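Long-range contact in phage tail sheath protein (Desulfitobacterium hafniense, PDB 3HXL), which probably forms the contractile sheath around the tail tube of a myovirus-like phage or prophage-derived tail: residues E141-L153 against N156-T168. Residues are numbered along the deposited sequence; the frame is centred on the assembly and turned at random.
Sequences ELDKQTVSDIAGL and NDWVIFSGTGALT
Asp143 OD2 is gripped by two amide groups, one from each segment. Asn156 ND2 donates to Asp143 OD2 across the contact at 3.2 Å, from above the carboxylate plane, and the bond is bent to 141°. Gln145 NE2 donates at 2.9 Å to the syn lone pair of Asp143 OD2, which lies in the plane of the Gln145 amide; this bond is nearly straight. Gln145 NE2 also donates to Ala154 O, so this amide ties the strand to the link between the segments. The other end of the Asn156 amide serves its own segment. With CG between the backbone N and carbonyl carbon (chi1 54°), Asn156 OD1 accepts from Trp158 N, an Asx turn, and also from Val159 N, an Asx motif, where strand 159-162 begins. Beside it, Leu142 CD1 packs obliquely on the Trp158 indole, 3.6 Å from Trp158 CE2.

Both segments belong to the beta-sandwich domain of the sheath protein. Strand 140-147 is an edge of a four-stranded antiparallel sheet, and strand 159-162 is an edge of a three-stranded one. Between them pack Val147 and Phe161 of the strands and Ile150, Leu153 and Leu167 of the loops. Leu153 CD1 sits over one face of the Phe161 ring, a CH-pi contact 4.1 Å from the centroid. Leu167 CD1 meets Val147 CG2 at 3.6 Å, and Leu167 CD2 is tight against Ile150 CG1 at 3.5 Å. Leu103 of strand 103-107 touches Ile150, Leu153 and Leu167, and Leu153 also touches Val133 of strand 131-137.

Past the strand, Asp149 OD1 accepts from Gly152 N, an Asx motif that overlaps the type I turn from Ile150 to Leu153. Ile150 N makes a weak bond to Gly165 O. One water links Gly165 O to Ala151 N, and another joins Ser148 O to Leu167 N.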
# COMPACT_ATOMS: atom_id res chain seq x y z
N GLU A 141 -23.68 -8.23 -21.61
CA GLU A 141 -24.81 -7.98 -20.72
C GLU A 141 -24.48 -8.48 -19.32
O GLU A 141 -24.29 -9.68 -19.11
CB GLU A 141 -26.06 -8.69 -21.23
CG GLU A 141 -27.25 -8.62 -20.29
CD GLU A 141 -28.45 -9.37 -20.82
OE1 GLU A 141 -29.01 -8.94 -21.85
OE2 GLU A 141 -28.82 -10.40 -20.22
N LEU A 142 -24.41 -7.56 -18.36
CA LEU A 142 -24.09 -7.93 -16.98
C LEU A 142 -25.31 -7.85 -16.06
O LEU A 142 -25.23 -8.23 -14.90
CB LEU A 142 -22.96 -7.04 -16.45
CG LEU A 142 -21.68 -7.03 -17.28
CD1 LEU A 142 -20.65 -6.13 -16.62
CD2 LEU A 142 -21.13 -8.45 -17.42
N ASP A 143 -26.42 -7.33 -16.57
CA ASP A 143 -27.65 -7.24 -15.79
C ASP A 143 -28.86 -7.19 -16.73
O ASP A 143 -28.79 -6.62 -17.82
CB ASP A 143 -27.65 -6.00 -14.88
CG ASP A 143 -28.85 -5.97 -13.94
OD1 ASP A 143 -29.06 -6.95 -13.18
OD2 ASP A 143 -29.60 -4.96 -13.94
N LYS A 144 -29.95 -7.80 -16.29
CA LYS A 144 -31.18 -7.82 -17.07
C LYS A 144 -32.36 -7.83 -16.11
O LYS A 144 -32.47 -8.69 -15.24
CB LYS A 144 -31.23 -9.05 -17.99
CG LYS A 144 -32.42 -9.06 -18.95
CD LYS A 144 -32.25 -10.07 -20.09
CE LYS A 144 -32.30 -11.51 -19.60
NZ LYS A 144 -33.65 -11.90 -19.13
N GLN A 145 -33.24 -6.85 -16.27
CA GLN A 145 -34.42 -6.73 -15.43
C GLN A 145 -35.68 -6.62 -16.29
O GLN A 145 -35.74 -5.81 -17.21
CB GLN A 145 -34.30 -5.49 -14.53
CG GLN A 145 -33.17 -5.57 -13.51
CD GLN A 145 -33.07 -4.32 -12.66
OE1 GLN A 145 -34.08 -3.84 -12.13
NE2 GLN A 145 -31.86 -3.79 -12.52
N THR A 146 -36.67 -7.45 -15.98
CA THR A 146 -37.93 -7.43 -16.71
C THR A 146 -38.93 -6.67 -15.85
O THR A 146 -39.28 -7.11 -14.75
CB THR A 146 -38.46 -8.86 -16.96
OG1 THR A 146 -37.50 -9.59 -17.73
CG2 THR A 146 -39.77 -8.81 -17.73
N VAL A 147 -39.37 -5.52 -16.34
CA VAL A 147 -40.30 -4.70 -15.58
C VAL A 147 -41.45 -4.19 -16.43
O VAL A 147 -41.45 -4.35 -17.65
CB VAL A 147 -39.57 -3.50 -14.96
CG1 VAL A 147 -38.51 -3.98 -13.98
CG2 VAL A 147 -38.93 -2.67 -16.06
N SER A 148 -42.42 -3.57 -15.77
CA SER A 148 -43.58 -3.01 -16.45
C SER A 148 -43.32 -1.55 -16.78
O SER A 148 -43.72 -1.06 -17.84
CB SER A 148 -44.82 -3.11 -15.55
OG SER A 148 -45.13 -4.45 -15.24
N ASP A 149 -42.63 -0.86 -15.88
CA ASP A 149 -42.32 0.55 -16.05
C ASP A 149 -41.00 0.91 -15.37
O ASP A 149 -40.29 0.05 -14.85
CB ASP A 149 -43.44 1.40 -15.46
CG ASP A 149 -43.86 0.94 -14.08
OD1 ASP A 149 -42.97 0.73 -13.23
OD2 ASP A 149 -45.07 0.79 -13.84
N ILE A 150 -40.67 2.20 -15.37
CA ILE A 150 -39.44 2.69 -14.76
C ILE A 150 -39.40 2.43 -13.26
O ILE A 150 -38.35 2.11 -12.70
CB ILE A 150 -39.28 4.21 -14.99
CG1 ILE A 150 -39.16 4.50 -16.49
CG2 ILE A 150 -38.04 4.71 -14.25
CD1 ILE A 150 -39.15 5.97 -16.82
N ALA A 151 -40.55 2.57 -12.61
CA ALA A 151 -40.64 2.36 -11.17
C ALA A 151 -40.16 0.97 -10.76
O ALA A 151 -39.51 0.82 -9.72
CB ALA A 151 -42.08 2.56 -10.71
N GLY A 152 -40.46 -0.02 -11.58
CA GLY A 152 -40.06 -1.38 -11.27
C GLY A 152 -38.56 -1.64 -11.35
O GLY A 152 -38.08 -2.69 -10.92
N LEU A 153 -37.82 -0.68 -11.90
CA LEU A 153 -36.38 -0.83 -12.03
C LEU A 153 -35.63 -0.66 -10.72
O LEU A 153 -36.03 0.12 -9.86
CB LEU A 153 -35.84 0.17 -13.06
CG LEU A 153 -36.15 -0.14 -14.52
CD1 LEU A 153 -35.71 1.02 -15.39
CD2 LEU A 153 -35.43 -1.42 -14.93
N ASN A 156 -28.29 -1.23 -10.20
CA ASN A 156 -27.41 -2.40 -10.23
C ASN A 156 -25.99 -1.94 -9.89
O ASN A 156 -25.79 -0.81 -9.46
CB ASN A 156 -27.45 -3.09 -11.60
CG ASN A 156 -27.16 -2.15 -12.75
OD1 ASN A 156 -26.14 -1.46 -12.78
ND2 ASN A 156 -28.06 -2.13 -13.73
N ASP A 157 -25.00 -2.82 -10.07
CA ASP A 157 -23.63 -2.45 -9.73
C ASP A 157 -23.00 -1.48 -10.73
O ASP A 157 -21.88 -1.01 -10.52
CB ASP A 157 -22.75 -3.69 -9.61
CG ASP A 157 -23.28 -4.70 -8.61
OD1 ASP A 157 -23.81 -4.28 -7.55
OD2 ASP A 157 -23.15 -5.91 -8.87
N TRP A 158 -23.71 -1.16 -11.80
CA TRP A 158 -23.17 -0.26 -12.81
C TRP A 158 -23.87 1.08 -13.00
O TRP A 158 -23.22 2.09 -13.27
CB TRP A 158 -23.11 -0.97 -14.16
CG TRP A 158 -22.16 -2.10 -14.17
CD1 TRP A 158 -22.43 -3.41 -13.90
CD2 TRP A 158 -20.76 -2.02 -14.47
NE1 TRP A 158 -21.28 -4.16 -14.03
CE2 TRP A 158 -20.24 -3.34 -14.38
CE3 TRP A 158 -19.90 -0.98 -14.82
CZ2 TRP A 158 -18.90 -3.63 -14.61
CZ3 TRP A 158 -18.56 -1.26 -15.05
CH2 TRP A 158 -18.07 -2.58 -14.95
N VAL A 159 -25.19 1.08 -12.89
CA VAL A 159 -25.94 2.32 -13.09
C VAL A 159 -27.11 2.53 -12.13
O VAL A 159 -27.55 1.60 -11.44
CB VAL A 159 -26.51 2.41 -14.52
CG1 VAL A 159 -25.39 2.32 -15.54
CG2 VAL A 159 -27.54 1.30 -14.74
N ILE A 160 -27.59 3.76 -12.11
CA ILE A 160 -28.72 4.17 -11.29
C ILE A 160 -29.80 4.63 -12.27
O ILE A 160 -29.52 5.40 -13.19
CB ILE A 160 -28.36 5.37 -10.37
CG1 ILE A 160 -27.23 4.98 -9.41
CG2 ILE A 160 -29.59 5.82 -9.60
CD1 ILE A 160 -27.60 3.88 -8.43
N PHE A 161 -31.02 4.14 -12.08
CA PHE A 161 -32.12 4.51 -12.96
C PHE A 161 -32.91 5.66 -12.35
O PHE A 161 -33.17 5.68 -11.15
CB PHE A 161 -33.05 3.31 -13.16
CG PHE A 161 -32.39 2.13 -13.81
CD1 PHE A 161 -32.10 2.15 -15.17
CD2 PHE A 161 -32.03 1.02 -13.07
CE1 PHE A 161 -31.47 1.07 -15.78
CE2 PHE A 161 -31.40 -0.07 -13.66
CZ PHE A 161 -31.12 -0.05 -15.02
N SER A 162 -33.27 6.63 -13.18
CA SER A 162 -34.03 7.78 -12.71
C SER A 162 -35.12 8.16 -13.71
O SER A 162 -35.05 7.80 -14.89
CB SER A 162 -33.10 8.98 -12.49
OG SER A 162 -32.42 9.34 -13.69
N GLY A 163 -36.12 8.89 -13.24
CA GLY A 163 -37.21 9.30 -14.10
C GLY A 163 -38.52 8.72 -13.61
O GLY A 163 -38.58 8.06 -12.58
N THR A 164 -39.59 8.97 -14.36
CA THR A 164 -40.90 8.47 -13.98
C THR A 164 -41.78 8.22 -15.20
O THR A 164 -41.57 8.82 -16.25
CB THR A 164 -41.62 9.47 -13.04
OG1 THR A 164 -42.98 9.07 -12.85
CG2 THR A 164 -41.57 10.87 -13.63
N GLY A 165 -42.74 7.32 -15.06
CA GLY A 165 -43.63 7.02 -16.17
C GLY A 165 -43.31 5.74 -16.91
O GLY A 165 -42.72 4.81 -16.36
N ALA A 166 -43.68 5.70 -18.19
CA ALA A 166 -43.47 4.53 -19.02
C ALA A 166 -42.12 4.47 -19.71
O ALA A 166 -41.49 5.49 -19.98
CB ALA A 166 -44.58 4.43 -20.05
N LEU A 167 -41.70 3.25 -20.01
CA LEU A 167 -40.44 3.00 -20.69
C LEU A 167 -40.63 3.05 -22.20
O LEU A 167 -41.74 2.89 -22.71
CB LEU A 167 -39.90 1.63 -20.29
CG LEU A 167 -39.38 1.47 -18.85
CD1 LEU A 167 -39.36 -0.00 -18.47
CD2 LEU A 167 -37.99 2.09 -18.73
N THR A 168 -39.52 3.29 -22.89
CA THR A 168 -39.47 3.35 -24.35
C THR A 168 -38.34 2.44 -24.80
O THR A 168 -37.29 2.39 -24.17
CB THR A 168 -39.17 4.79 -24.84
OG1 THR A 168 -40.33 5.61 -24.65
CG2 THR A 168 -38.79 4.78 -26.31
O HOH W 1 -43.92 1.37 -19.25
O HOH W 2 -42.80 3.91 -13.68